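Local coordinates for protein type I modular polyketide synthase (Streptomyces albus subsp. albus, PDB 6IYT) that probably selects an extender unit such as ethylmalonyl-coenzyme A and transfers its acyl group to the carrier protein during salinomycin chain assembly, at residues L42-I46 with A74-G78; V198-V202 with S434-A438. All coordinates share one frame; numbering follows the deposited sequence.

Contact 1: L42-I46 with A74-G78; sequences LVPWI and ATDLG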
ATOM      1  N   LEU A  42       7.433  10.747  18.047  1.00 15.13           N
ATOM      2  CA  LEU A  42       6.436  10.423  18.996  1.00 14.57           C
ATOM      3  C   LEU A  42       6.449   8.930  19.312  1.00 12.16           C
ATOM      4  O   LEU A  42       7.037   8.121  18.582  1.00 10.66           O
ATOM      5  CB  LEU A  42       5.042  10.912  18.533  1.00 17.97           C
ATOM      6  CG  LEU A  42       4.275  10.140  17.493  1.00 17.42           C
ATOM      7  CD1 LEU A  42       2.909  10.764  17.282  1.00 19.64           C
ATOM      8  CD2 LEU A  42       5.040  10.096  16.197  1.00 23.48           C
ATOM      9  N   VAL A  43       5.800   8.596  20.422  1.00 10.81           N
ATOM     10  CA  VAL A  43       5.888   7.292  21.081  1.00 12.09           C
ATOM     11  C   VAL A  43       4.453   6.711  21.063  1.00  8.48           C
ATOM     12  O   VAL A  43       3.530   7.453  21.338  1.00  7.56           O
ATOM     13  CB  VAL A  43       6.231   7.539  22.590  1.00 17.60           C
ATOM     14  CG1 VAL A  43       6.447   6.249  23.319  1.00 23.97           C
ATOM     15  CG2 VAL A  43       7.425   8.490  22.716  1.00 25.22           C
ATOM     16  N   PRO A  44       4.308   5.368  20.934  1.00  6.05           N
ATOM     17  CA  PRO A  44       3.028   4.718  21.235  1.00  6.17           C
ATOM     18  C   PRO A  44       2.975   4.145  22.634  1.00  5.63           C
ATOM     19  O   PRO A  44       3.922   3.543  23.093  1.00  5.20           O
ATOM     20  CB  PRO A  44       2.980   3.586  20.214  1.00  6.19           C
ATOM     21  CG  PRO A  44       4.399   3.134  20.125  1.00  6.44           C
ATOM     22  CD  PRO A  44       5.234   4.423  20.277  1.00  5.99           C
ATOM     23  N   TRP A  45       1.839   4.332  23.306  1.00  6.02           N
ATOM     24  CA  TRP A  45       1.524   3.620  24.518  1.00  5.91           C
ATOM     25  C   TRP A  45       0.381   2.645  24.196  1.00  5.79           C
ATOM     26  O   TRP A  45      -0.740   3.088  23.874  1.00  6.11           O
ATOM     27  CB  TRP A  45       1.029   4.594  25.588  1.00  6.91           C
ATOM     28  CG  TRP A  45       2.074   5.341  26.297  1.00  7.91           C
ATOM     29  CD1 TRP A  45       3.431   5.339  26.034  1.00  7.77           C
ATOM     30  CD2 TRP A  45       1.887   6.161  27.454  1.00  8.57           C
ATOM     31  NE1 TRP A  45       4.073   6.178  26.912  1.00  8.05           N
ATOM     32  CE2 TRP A  45       3.150   6.687  27.799  1.00  8.91           C
ATOM     33  CE3 TRP A  45       0.759   6.522  28.228  1.00 10.30           C
ATOM     34  CZ2 TRP A  45       3.324   7.557  28.885  1.00  9.83           C
ATOM     35  CZ3 TRP A  45       0.932   7.352  29.298  1.00 10.23           C
ATOM     36  CH2 TRP A  45       2.207   7.866  29.626  1.00 11.34           C
ATOM     37  N   ILE A  46       0.667   1.345  24.213  1.00  5.35           N
ATOM     38  CA  ILE A  46      -0.332   0.363  23.843  1.00  5.43           C
ATOM     39  C   ILE A  46      -0.969  -0.199  25.108  1.00  5.31           C
ATOM     40  O   ILE A  46      -0.339  -0.221  26.137  1.00  4.94           O
ATOM     41  CB  ILE A  46       0.211  -0.768  22.954  1.00  5.95           C
ATOM     42  CG1 ILE A  46       1.107  -1.699  23.734  1.00  7.01           C
ATOM     43  CG2 ILE A  46       0.965  -0.187  21.762  1.00  6.04           C
ATOM     44  CD1 ILE A  46       1.540  -2.887  22.934  1.00  7.37           C
ATOM     45  N   ALA A  74       8.396   9.103  29.061  1.00 14.79           N
ATOM     46  CA  ALA A  74       7.419   8.713  28.072  1.00 16.66           C
ATOM     47  C   ALA A  74       7.873   7.474  27.336  1.00 15.16           C
ATOM     48  O   ALA A  74       7.108   6.512  27.177  1.00 13.74           O
ATOM     49  CB  ALA A  74       7.176   9.852  27.092  1.00 19.93           C
ATOM     50  N   THR A  75       9.113   7.460  26.873  1.00 14.80           N
ATOM     51  CA  THR A  75       9.531   6.377  26.059  1.00 14.66           C
ATOM     52  C   THR A  75       9.785   5.100  26.882  1.00 13.90           C
ATOM     53  O   THR A  75       9.449   3.987  26.436  1.00 10.16           O
ATOM     54  CB  THR A  75      10.709   6.770  25.125  1.00 21.69           C
ATOM     55  OG1 THR A  75      11.933   6.288  25.655  1.00 30.82           O
ATOM     56  CG2 THR A  75      10.766   8.310  24.953  1.00 19.49           C
ATOM     57  N   ASP A  76      10.218   5.253  28.140  1.00 12.01           N
ATOM     58  CA  ASP A  76      10.338   4.083  29.031  1.00 12.24           C
ATOM     59  C   ASP A  76       8.954   3.415  29.245  1.00 10.12           C
ATOM     60  O   ASP A  76       8.850   2.183  29.325  1.00 10.56           O
ATOM     61  CB  ASP A  76      10.912   4.481  30.405  1.00 13.89           C
ATOM     62  CG  ASP A  76      12.382   4.957  30.340  1.00 17.88           C
ATOM     63  OD1 ASP A  76      13.100   4.602  29.369  1.00 16.22           O
ATOM     64  OD2 ASP A  76      12.848   5.509  31.370  1.00 16.49           O
ATOM     65  N   LEU A  77       7.941   4.221  29.495  1.00  9.83           N
ATOM     66  CA  LEU A  77       6.562   3.671  29.702  1.00  8.95           C
ATOM     67  C   LEU A  77       6.050   2.968  28.452  1.00  9.06           C
ATOM     68  O   LEU A  77       5.517   1.867  28.523  1.00  7.43           O
ATOM     69  CB  LEU A  77       5.602   4.761  30.128  1.00  9.50           C
ATOM     70  CG  LEU A  77       5.829   5.283  31.542  1.00 11.93           C
ATOM     71  CD1 LEU A  77       5.155   6.638  31.742  1.00 12.95           C
ATOM     72  CD2 LEU A  77       5.296   4.269  32.526  1.00 11.90           C
ATOM     73  N   GLY A  78       6.292   3.561  27.301  1.00  8.15           N
ATOM     74  CA  GLY A  78       5.865   2.937  26.040  1.00  8.03           C
ATOM     75  C   GLY A  78       6.568   1.601  25.833  1.00  7.71           C
ATOM     76  O   GLY A  78       5.945   0.599  25.491  1.00  7.56           O
TER
HETATM   77  O   HOH W   1       3.654   0.930  24.048  1.00  5.85           O
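Trp45, Val43 and Gly78 carry this contact between strand 43-49 and the first turn of helix 74-84. The indole of Trp45 reaches out from the strand, and its NE1 donates to Ala74 O (3.1 Å) in a nearly straight bond (169° at the hydrogen), with the oxygen almost in the ring plane. Ala74 O also takes the backbone N-H of Gly78, the two donors coming from opposite faces of the carbonyl plane, so a buried acceptor of the first turn serves both helix and strand. Gly78 lets the backbones close in: its CA lies 3.4 Å from Trp45 CD1 and 3.6 Å from Pro44 O. On the six-membered ring, Leu77 CD1 packs obliquely, 3.5 Å from Trp45 CZ2. Val43 splits its branches. With chi1 at -175°, CG1 extends away from the backbone N and lies 3.9 Å from Ala74 O, while CG2 meets Thr75 CG2. A water joins Pro44 O, Ile46 N and Gly78 O, bridging strand and helix. Leu102 of helix 99-105 also touches Trp45 and Ala74. Here a helix packs against the edge strand of a small three-stranded antiparallel sheet, part of the alpha/beta linker subdomain that accompanies polyketide synthase acyltransferases.

Contact 2: V198-V202 with S434-A438; sequences VWQSV and SFAEA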
ATOM      1  N   VAL A 198       9.099  -1.523   6.115  1.00  5.83           N
ATOM      2  CA  VAL A 198       8.664  -0.899   7.349  1.00  5.81           C
ATOM      3  C   VAL A 198       7.781  -1.886   8.126  1.00  5.88           C
ATOM      4  O   VAL A 198       7.955  -2.088   9.307  1.00  5.58           O
ATOM      5  CB  VAL A 198       7.890   0.411   7.072  1.00  5.88           C
ATOM      6  CG1 VAL A 198       7.222   0.939   8.323  1.00  6.64           C
ATOM      7  CG2 VAL A 198       8.823   1.448   6.464  1.00  6.57           C
ATOM      8  N   TRP A 199       6.838  -2.508   7.438  1.00  5.81           N
ATOM      9  CA  TRP A 199       6.005  -3.563   8.075  1.00  5.41           C
ATOM     10  C   TRP A 199       6.876  -4.736   8.532  1.00  6.17           C
ATOM     11  O   TRP A 199       6.661  -5.296   9.601  1.00  6.42           O
ATOM     12  CB  TRP A 199       4.911  -4.054   7.104  1.00  4.80           C
ATOM     13  CG  TRP A 199       3.787  -3.041   6.902  1.00  4.40           C
ATOM     14  CD1 TRP A 199       3.569  -2.272   5.802  1.00  4.35           C
ATOM     15  CD2 TRP A 199       2.685  -2.779   7.786  1.00  4.39           C
ATOM     16  NE1 TRP A 199       2.485  -1.488   5.987  1.00  4.32           N
ATOM     17  CE2 TRP A 199       1.901  -1.794   7.181  1.00  4.30           C
ATOM     18  CE3 TRP A 199       2.336  -3.232   9.055  1.00  4.90           C
ATOM     19  CZ2 TRP A 199       0.732  -1.284   7.779  1.00  4.55           C
ATOM     20  CZ3 TRP A 199       1.150  -2.742   9.642  1.00  4.23           C
ATOM     21  CH2 TRP A 199       0.388  -1.775   9.006  1.00  4.34           C
ATOM     22  N   GLN A 200       7.782  -5.159   7.685  1.00  6.72           N
ATOM     23  CA  GLN A 200       8.662  -6.254   8.002  1.00  7.83           C
ATOM     24  C   GLN A 200       9.411  -6.037   9.326  1.00  7.45           C
ATOM     25  O   GLN A 200       9.590  -6.977  10.105  1.00  8.62           O
ATOM     26  CB  GLN A 200       9.656  -6.419   6.870  1.00  9.59           C
ATOM     27  CG  GLN A 200      10.667  -7.522   7.077  1.00 12.87           C
ATOM     28  CD  GLN A 200      11.584  -7.665   5.868  1.00 20.83           C
ATOM     29  OE1 GLN A 200      11.690  -6.751   5.035  1.00 24.51           O
ATOM     30  NE2 GLN A 200      12.201  -8.820   5.736  1.00 29.11           N
ATOM     31  N   SER A 201       9.720  -4.781   9.646  1.00  7.97           N
ATOM     32  CA  SER A 201      10.504  -4.453  10.834  1.00  9.54           C
ATOM     33  C   SER A 201       9.736  -4.664  12.152  1.00 11.06           C
ATOM     34  O   SER A 201      10.363  -4.826  13.236  1.00  9.41           O
ATOM     35  CB  SER A 201      11.034  -2.994  10.756  1.00 10.64           C
ATOM     36  OG  SER A 201      10.051  -2.072  11.205  1.00 13.87           O
ATOM     37  N   VAL A 202       8.414  -4.774  12.066  1.00  7.18           N
ATOM     38  CA  VAL A 202       7.593  -5.138  13.239  1.00  7.79           C
ATOM     39  C   VAL A 202       6.967  -6.500  13.074  1.00  6.90           C
ATOM     40  O   VAL A 202       5.971  -6.845  13.737  1.00  8.10           O
ATOM     41  CB  VAL A 202       6.539  -4.074  13.549  1.00  6.76           C
ATOM     42  CG1 VAL A 202       7.217  -2.810  14.032  1.00  6.46           C
ATOM     43  CG2 VAL A 202       5.662  -3.794  12.335  1.00  7.05           C
ATOM     44  N   SER A 434      -1.027   3.403  11.384  1.00  3.99           N
ATOM     45  CA  SER A 434      -1.321   2.225  10.618  1.00  4.31           C
ATOM     46  C   SER A 434      -0.993   0.951  11.382  1.00  3.85           C
ATOM     47  O   SER A 434      -1.785  -0.021  11.383  1.00  3.45           O
ATOM     48  CB  SER A 434      -0.588   2.274   9.275  1.00  4.59           C
ATOM     49  OG  SER A 434      -1.110   3.343   8.496  1.00  5.22           O
ATOM     50  N   PHE A 435       0.137   0.947  12.086  1.00  3.75           N
ATOM     51  CA  PHE A 435       0.475  -0.175  12.950  1.00  3.79           C
ATOM     52  C   PHE A 435      -0.667  -0.399  13.997  1.00  4.31           C
ATOM     53  O   PHE A 435      -1.044  -1.525  14.277  1.00  3.83           O
ATOM     54  CB  PHE A 435       1.765   0.075  13.714  1.00  4.00           C
ATOM     55  CG  PHE A 435       3.038  -0.026  12.913  1.00  3.91           C
ATOM     56  CD1 PHE A 435       3.063  -0.415  11.576  1.00  3.98           C
ATOM     57  CD2 PHE A 435       4.255   0.228  13.555  1.00  4.11           C
ATOM     58  CE1 PHE A 435       4.279  -0.568  10.915  1.00  4.35           C
ATOM     59  CE2 PHE A 435       5.450   0.152  12.883  1.00  4.31           C
ATOM     60  CZ  PHE A 435       5.467  -0.245  11.553  1.00  3.64           C
ATOM     61  N   ALA A 436      -1.102   0.686  14.633  1.00  4.22           N
ATOM     62  CA  ALA A 436      -2.159   0.610  15.666  1.00  4.97           C
ATOM     63  C   ALA A 436      -3.488   0.133  15.095  1.00  4.71           C
ATOM     64  O   ALA A 436      -4.193  -0.659  15.722  1.00  3.93           O
ATOM     65  CB  ALA A 436      -2.324   1.954  16.346  1.00  5.01           C
ATOM     66  N   GLU A 437      -3.828   0.622  13.906  1.00  6.03           N
ATOM     67  CA  GLU A 437      -5.028   0.186  13.226  1.00  5.94           C
ATOM     68  C   GLU A 437      -5.018  -1.325  12.930  1.00  6.61           C
ATOM     69  O   GLU A 437      -6.044  -1.994  13.070  1.00  6.77           O
ATOM     70  CB  GLU A 437      -5.234   1.004  11.950  1.00  7.22           C
ATOM     71  CG  GLU A 437      -5.721   2.423  12.246  1.00  8.13           C
ATOM     72  CD  GLU A 437      -5.693   3.344  11.025  1.00 12.14           C
ATOM     73  OE1 GLU A 437      -5.092   2.973   9.981  1.00 12.98           O
ATOM     74  OE2 GLU A 437      -6.294   4.423  11.119  1.00 15.14           O
ATOM     75  N   ALA A 438      -3.862  -1.856  12.563  1.00  5.63           N
ATOM     76  CA  ALA A 438      -3.710  -3.311  12.358  1.00  5.79           C
ATOM     77  C   ALA A 438      -3.756  -4.075  13.695  1.00  6.15           C
ATOM     78  O   ALA A 438      -4.488  -5.051  13.844  1.00  6.13           O
ATOM     79  CB  ALA A 438      -2.419  -3.601  11.637  1.00  6.40           C
TER
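Phe435 is the main bump, its ring pushed from helix 428-439 into a hollow that Val198 and Trp199 of helix 181-200 form together with Val202 in the loop that follows. Val202 closes one face of the ring: its CG2 sits 3.9 Å from the Phe435 centroid, 22° off the normal, a CH-pi contact, while CG1 leans on the rim at CE2 (3.6 Å). The first torsion of Val202 (chi1 -68°) turns both methyls to the phenyl. Val198 borders the tip of the ring, with CG1 3.9 Å from Phe435 CZ and its carbonyl oxygen near the ring plane. That oxygen accepts from both N and OG of Ser201. The Trp199 and Phe435 side chains run alongside each other with opposite headings, their planes inclined at 58°; Phe435 CD1 lies over one face of the indole, 3.6 Å from Trp199 CZ3. The six-membered end of the indole in turn enters a shallow notch on the other helix, where CH2 faces Ser434 O edge-on at 3.7 Å and CZ3 approaches Ala438 CB. Thr420 bonds both partners: its OG1 accepts from Trp199 NE1, and its carbonyl oxygen pairs with Ser434 OG. Leu36 and Trp447 also touch Phe435. This interlocking of aromatic side chains is plain helix-end to helix packing within the acyltransferase domain, beside edge strand 416-418 of its parallel sheet.

Helix 428-439 links the two contacts: its residues 434-438 form one side of contact 2, while Leu432 and Trp439 touch Leu42 and Ile46 of the strand segment in contact 1. The contact centres are 16 Å apart and the nearest atoms about 7 Å, with no direct touch. Trp447 is a second shared neighbour, lying against both Pro44 and Phe435. Contact 1 is peripheral, about 26 Å from the centre of the chain, and holds the small antiparallel sheet to its helix; contact 2 lies about 12 Å from that centre. Helix 181-200 of contact 2 leads to strand 208-211, at whose end a GxSxG sequence around Ser213 begins, consistent with the acyltransferase nucleophile elbow.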